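PDB 5T2X: uncharacterized protein LPG1670 from Legionella pneumophila subsp. pneumophila, which is of unknown function but folds as an all-helical protein of the DUF5630 family. Local coordinates for residues Trp141-Glu144 with Lys145-Gly149. Sequence-based numbering, arbitrary orientation.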
loop_
_atom_site.group_PDB
_atom_site.type_symbol
_atom_site.label_atom_id
_atom_site.label_comp_id
_atom_site.label_asym_id
_atom_site.label_seq_id
_atom_site.Cartn_x
_atom_site.Cartn_y
_atom_site.Cartn_z
ATOM N N TRP A 141 -6.521 -7.774 -9.650
ATOM C CA TRP A 141 -7.515 -8.836 -9.529
ATOM C C TRP A 141 -8.907 -8.334 -9.889
ATOM O O TRP A 141 -9.638 -8.982 -10.645
ATOM C CB TRP A 141 -7.492 -9.402 -8.108
ATOM C CG TRP A 141 -8.702 -10.203 -7.740
ATOM C CD1 TRP A 141 -9.006 -11.468 -8.153
ATOM C CD2 TRP A 141 -9.761 -9.803 -6.860
ATOM N NE1 TRP A 141 -10.193 -11.875 -7.594
ATOM C CE2 TRP A 141 -10.676 -10.872 -6.796
ATOM C CE3 TRP A 141 -10.024 -8.643 -6.124
ATOM C CZ2 TRP A 141 -11.837 -10.816 -6.026
ATOM C CZ3 TRP A 141 -11.177 -8.589 -5.360
ATOM C CH2 TRP A 141 -12.069 -9.669 -5.317
ATOM N N ALA A 142 -9.291 -7.172 -9.357
ATOM C CA ALA A 142 -10.616 -6.641 -9.649
ATOM C C ALA A 142 -10.725 -6.163 -11.090
ATOM O O ALA A 142 -11.809 -6.226 -11.681
ATOM C CB ALA A 142 -10.955 -5.510 -8.680
ATOM N N TYR A 143 -9.620 -5.694 -11.676
ATOM C CA TYR A 143 -9.667 -5.237 -13.062
ATOM C C TYR A 143 -9.889 -6.400 -14.019
ATOM O O TYR A 143 -10.658 -6.280 -14.980
ATOM C CB TYR A 143 -8.384 -4.489 -13.421
ATOM C CG TYR A 143 -8.353 -4.027 -14.861
ATOM C CD1 TYR A 143 -9.110 -2.939 -15.275
ATOM C CD2 TYR A 143 -7.577 -4.684 -15.807
ATOM C CE1 TYR A 143 -9.092 -2.513 -16.589
ATOM C CE2 TYR A 143 -7.550 -4.263 -17.126
ATOM C CZ TYR A 143 -8.310 -3.178 -17.511
ATOM O OH TYR A 143 -8.291 -2.752 -18.819
ATOM N N GLU A 144 -9.221 -7.530 -13.779
ATOM C CA GLU A 144 -9.430 -8.699 -14.626
ATOM C C GLU A 144 -10.844 -9.245 -14.468
ATOM O O GLU A 144 -11.434 -9.737 -15.437
ATOM C CB GLU A 144 -8.392 -9.774 -14.307
ATOM C CG GLU A 144 -6.960 -9.362 -14.622
ATOM C CD GLU A 144 -6.743 -9.060 -16.097
ATOM O OE1 GLU A 144 -7.423 -9.679 -16.945
ATOM O OE2 GLU A 144 -5.894 -8.200 -16.409
ATOM N N LYS A 145 -11.401 -9.169 -13.256
ATOM C CA LYS A 145 -12.805 -9.519 -13.061
ATOM C C LYS A 145 -13.707 -8.596 -13.870
ATOM O O LYS A 145 -14.650 -9.047 -14.530
ATOM C CB LYS A 145 -13.164 -9.445 -11.575
ATOM C CG LYS A 145 -12.480 -10.479 -10.701
ATOM C CD LYS A 145 -13.258 -11.776 -10.669
ATOM C CE LYS A 145 -12.588 -12.800 -9.771
ATOM N NZ LYS A 145 -13.342 -14.084 -9.736
ATOM N N TYR A 146 -13.429 -7.292 -13.823
ATOM C CA TYR A 146 -14.206 -6.336 -14.601
ATOM C C TYR A 146 -14.016 -6.562 -16.095
ATOM O O TYR A 146 -14.976 -6.476 -16.871
ATOM C CB TYR A 146 -13.810 -4.911 -14.208
ATOM C CG TYR A 146 -14.397 -3.826 -15.082
ATOM C CD1 TYR A 146 -15.771 -3.651 -15.177
ATOM C CD2 TYR A 146 -13.576 -2.962 -15.793
ATOM C CE1 TYR A 146 -16.310 -2.655 -15.968
ATOM C CE2 TYR A 146 -14.105 -1.963 -16.585
ATOM C CZ TYR A 146 -15.472 -1.814 -16.668
ATOM O OH TYR A 146 -16.003 -0.821 -17.454
ATOM N N LYS A 147 -12.787 -6.872 -16.512
ATOM C CA LYS A 147 -12.500 -7.050 -17.931
ATOM C C LYS A 147 -13.230 -8.255 -18.515
ATOM O O LYS A 147 -13.623 -8.228 -19.686
ATOM C CB LYS A 147 -10.993 -7.186 -18.141
ATOM C CG LYS A 147 -10.556 -7.249 -19.594
ATOM C CD LYS A 147 -9.042 -7.360 -19.696
ATOM C CE LYS A 147 -8.584 -7.409 -21.143
ATOM N NZ LYS A 147 -7.105 -7.558 -21.243
HETATM N N MSE A 148 -13.430 -9.308 -17.727
HETATM C CA MSE A 148 -14.068 -10.511 -18.248
HETATM C C MSE A 148 -15.594 -10.441 -18.179
HETATM O O MSE A 148 -16.276 -11.395 -18.551
HETATM C CB MSE A 148 -13.567 -11.756 -17.509
HETATM C CG MSE A 148 -14.092 -11.923 -16.095
HETATM SE SE MSE A 148 -13.552 -13.641 -15.333
HETATM C CE MSE A 148 -14.357 -13.459 -13.572
ATOM N N GLY A 149 -16.132 -9.318 -17.701
ATOM C CA GLY A 149 -17.562 -9.094 -17.803
ATOM C C GLY A 149 -18.296 -8.673 -16.544
ATOM O O GLY A 149 -19.462 -8.270 -16.621
#
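Lys145 N and Trp141 O, 3.2 Å apart, form the first of four i to i+4 backbone hydrogen bonds between 141-144 and 145-149, which carry helix 132-147 to its C-terminal end. Tyr146 N bonds to Ala142 O, and Lys147 N makes the shortest of the four to Tyr143 O, at 2.7 Å. The bond from Met148 N to Glu144 O is more bent, with an N-H...O angle of 142°. Gly149 N then turns back to Tyr146 O at 3.2 Å, and the positive phi of Gly149 (130°) closes a Schellman motif. On one flank, Lys145 reaches back over a face of the Trp141 indole. Lys145 CG stands 4.1 Å above the plane of the Trp141 ring, displaced toward the rim, and a bend at chi2 (-86°) brings Lys145 CE to 3.4 Å from Trp141 NE1, so the aliphatic chain, not the ammonium, does the touching. Glu144 and Lys147 run alongside each other: Glu144 OE1 lies 3.9 Å from Lys147 CD, yet 4.8 Å from Lys147 NZ, hence any attraction between the charges is probably loose. Tyr143 CD1 and Tyr146 CD2 approach only marginally, at 4.5 Å. These two tyrosines face the neighbouring helices: both touch Leu183 of helix 169-185, and Tyr143 OH is hydrogen-bonded to Asn182 O. Ala142 and Tyr143 meet Thr157, and Tyr146 meets Ser154, on helix 153-167, while the Trp141 ring packs against Phe115.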